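Local coordinates for protein redox-sensing transcriptional repressor Rex (Thermoanaerobacter ethanolicus, PDB 3WG9) that represses transcription as a DNA-binding homodimer of the Rex family, probably in response to the cellular NADH/NAD(+) redox state, at residues P16-Y21 against R50-N55. Residues are numbered along the deposited sequence; the frame is centred on the assembly and turned at random.
Sequences PRYHRY and RQDLNN
In the N-terminal winged-helix domain of this repressor, Tyr18 of helix 9-27 reaches across to Asp52 on helix 46-54, within the predicted helix-turn-helix region. The two backbones stay well apart, with the CA atoms of Tyr18 and Leu53 10.0 Å from each other, so the phenol does the bridging. Its CG stands anti to the carbonyl carbon (chi1 -55°), which sends the ring out from its own helix toward the other. Tyr18 OH donates to Asp52 OD2 at 2.5 Å, a short bond that takes the anti lone pair, the one turned away from OD1. OD2 sits at the ring's edge in its plane, while the carboxylate is twisted 35° from the ring, and Asp52 CB lies 4.0 Å from Tyr18 CE2. Arg14 forms a salt bridge to the same OD2, and Gln48 bonds to OD1, so both carboxylate oxygens are gripped. Met42, Val44 and Leu75 pack on the Tyr18 side chain. A phenylalanine here would probably keep much of that packing but leave OD2 of the buried Asp52 without its hydroxyl donor. Hydroxyl and guanidinium together are likely to favour a charged Asp52, and both link helix 9-27 to helix 46-54 through one carboxylate oxygen.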
loop_
_atom_site.group_PDB
_atom_site.type_symbol
_atom_site.label_atom_id
_atom_site.label_comp_id
_atom_site.label_asym_id
_atom_site.label_seq_id
_atom_site.Cartn_x
_atom_site.Cartn_y
_atom_site.Cartn_z
ATOM N N PRO B 16 -6.919 -7.109 7.621
ATOM C CA PRO B 16 -6.317 -5.893 8.190
ATOM C C PRO B 16 -7.211 -4.655 8.100
ATOM O O PRO B 16 -7.081 -3.791 8.957
ATOM C CB PRO B 16 -4.996 -5.715 7.407
ATOM C CG PRO B 16 -4.760 -7.148 6.809
ATOM C CD PRO B 16 -6.147 -7.626 6.488
ATOM N N ARG B 17 -8.025 -4.548 7.059
ATOM C CA ARG B 17 -8.992 -3.441 6.974
ATOM C C ARG B 17 -9.979 -3.526 8.150
ATOM O O ARG B 17 -10.224 -2.524 8.841
ATOM C CB ARG B 17 -9.746 -3.465 5.651
ATOM C CG ARG B 17 -8.849 -3.417 4.387
ATOM C CD ARG B 17 -9.736 -3.397 3.121
ATOM N NE ARG B 17 -10.681 -2.280 3.192
ATOM C CZ ARG B 17 -11.974 -2.360 2.861
ATOM N NH1 ARG B 17 -12.497 -3.504 2.442
ATOM N NH2 ARG B 17 -12.734 -1.281 2.924
ATOM N N TYR B 18 -10.470 -4.732 8.497
ATOM C CA TYR B 18 -11.359 -4.764 9.683
ATOM C C TYR B 18 -10.610 -4.343 10.934
ATOM O O TYR B 18 -11.122 -3.555 11.755
ATOM C CB TYR B 18 -11.912 -6.165 9.897
ATOM C CG TYR B 18 -12.628 -6.764 8.705
ATOM C CD1 TYR B 18 -13.383 -5.989 7.827
ATOM C CD2 TYR B 18 -12.605 -8.131 8.509
ATOM C CE1 TYR B 18 -14.072 -6.565 6.757
ATOM C CE2 TYR B 18 -13.319 -8.716 7.480
ATOM C CZ TYR B 18 -14.035 -7.941 6.591
ATOM O OH TYR B 18 -14.667 -8.588 5.545
ATOM N N HIS B 19 -9.374 -4.836 11.095
ATOM C CA HIS B 19 -8.574 -4.576 12.313
ATOM C C HIS B 19 -8.336 -3.052 12.462
ATOM O O HIS B 19 -8.460 -2.453 13.535
ATOM C CB HIS B 19 -7.217 -5.298 12.117
ATOM C CG HIS B 19 -6.302 -5.228 13.293
ATOM N ND1 HIS B 19 -5.284 -4.296 13.399
ATOM C CD2 HIS B 19 -6.246 -5.977 14.419
ATOM C CE1 HIS B 19 -4.631 -4.484 14.533
ATOM N NE2 HIS B 19 -5.197 -5.497 15.175
ATOM N N ARG B 20 -7.962 -2.408 11.377
ATOM C CA ARG B 20 -7.645 -0.969 11.406
ATOM C C ARG B 20 -8.888 -0.097 11.744
ATOM O O ARG B 20 -8.806 0.896 12.452
ATOM C CB ARG B 20 -7.129 -0.583 9.992
ATOM C CG ARG B 20 -6.587 0.881 9.844
ATOM C CD ARG B 20 -5.689 1.064 8.579
ATOM N NE ARG B 20 -6.192 0.399 7.385
ATOM C CZ ARG B 20 -7.168 0.864 6.599
ATOM N NH1 ARG B 20 -7.772 1.996 6.924
ATOM N NH2 ARG B 20 -7.584 0.207 5.499
ATOM N N TYR B 21 -10.039 -0.453 11.200
ATOM C CA TYR B 21 -11.267 0.263 11.493
ATOM C C TYR B 21 -11.721 0.078 12.961
ATOM O O TYR B 21 -12.048 1.078 13.606
ATOM C CB TYR B 21 -12.391 -0.066 10.513
ATOM C CG TYR B 21 -13.667 0.681 10.816
ATOM C CD1 TYR B 21 -13.664 2.076 10.912
ATOM C CD2 TYR B 21 -14.869 0.012 11.018
ATOM C CE1 TYR B 21 -14.800 2.794 11.212
ATOM C CE2 TYR B 21 -16.043 0.737 11.315
ATOM C CZ TYR B 21 -15.992 2.130 11.405
ATOM O OH TYR B 21 -17.113 2.887 11.682
ATOM N N ARG B 50 -19.416 -11.826 8.021
ATOM C CA ARG B 50 -19.644 -12.961 8.944
ATOM C C ARG B 50 -18.852 -14.187 8.457
ATOM O O ARG B 50 -18.187 -14.883 9.230
ATOM C CB ARG B 50 -21.136 -13.329 8.974
ATOM C CG ARG B 50 -21.998 -12.288 9.602
ATOM C CD ARG B 50 -23.451 -12.875 9.779
ATOM N NE ARG B 50 -24.264 -11.754 10.197
ATOM C CZ ARG B 50 -24.981 -10.986 9.398
ATOM N NH1 ARG B 50 -25.205 -11.364 8.147
ATOM N NH2 ARG B 50 -25.533 -9.887 9.909
ATOM N N GLN B 51 -18.901 -14.436 7.161
ATOM C CA GLN B 51 -18.185 -15.550 6.596
ATOM C C GLN B 51 -16.643 -15.448 6.764
ATOM O O GLN B 51 -15.953 -16.462 7.060
ATOM C CB GLN B 51 -18.491 -15.604 5.117
ATOM C CG GLN B 51 -18.016 -16.943 4.468
ATOM C CD GLN B 51 -18.580 -17.146 3.045
ATOM O OE1 GLN B 51 -17.960 -16.770 2.054
ATOM N NE2 GLN B 51 -19.779 -17.708 2.958
ATOM N N ASP B 52 -16.135 -14.227 6.629
ATOM C CA ASP B 52 -14.685 -13.991 6.810
ATOM C C ASP B 52 -14.250 -14.364 8.224
ATOM O O ASP B 52 -13.272 -15.069 8.391
ATOM C CB ASP B 52 -14.300 -12.532 6.561
ATOM C CG ASP B 52 -14.369 -12.143 5.075
ATOM O OD1 ASP B 52 -14.445 -13.040 4.189
ATOM O OD2 ASP B 52 -14.254 -10.929 4.770
ATOM N N LEU B 53 -14.943 -13.876 9.242
ATOM C CA LEU B 53 -14.634 -14.192 10.618
ATOM C C LEU B 53 -14.849 -15.674 10.957
ATOM O O LEU B 53 -14.057 -16.275 11.733
ATOM C CB LEU B 53 -15.471 -13.302 11.572
ATOM C CG LEU B 53 -15.250 -11.798 11.345
ATOM C CD1 LEU B 53 -16.218 -10.803 11.998
ATOM C CD2 LEU B 53 -13.758 -11.463 11.639
ATOM N N ASN B 54 -15.876 -16.272 10.339
ATOM C CA ASN B 54 -16.219 -17.640 10.684
ATOM C C ASN B 54 -15.125 -18.627 10.299
ATOM O O ASN B 54 -15.111 -19.740 10.826
ATOM C CB ASN B 54 -17.548 -18.065 10.075
ATOM C CG ASN B 54 -18.247 -19.135 10.926
ATOM O OD1 ASN B 54 -18.368 -18.973 12.130
ATOM N ND2 ASN B 54 -18.652 -20.232 10.309
ATOM N N ASN B 55 -14.198 -18.225 9.418
ATOM C CA ASN B 55 -13.013 -19.065 9.126
ATOM C C ASN B 55 -12.209 -19.397 10.378
ATOM O O ASN B 55 -11.442 -20.385 10.401
ATOM C CB ASN B 55 -12.037 -18.401 8.129
ATOM C CG ASN B 55 -12.578 -18.343 6.698
ATOM O OD1 ASN B 55 -12.699 -19.367 6.033
ATOM N ND2 ASN B 55 -12.874 -17.127 6.213
#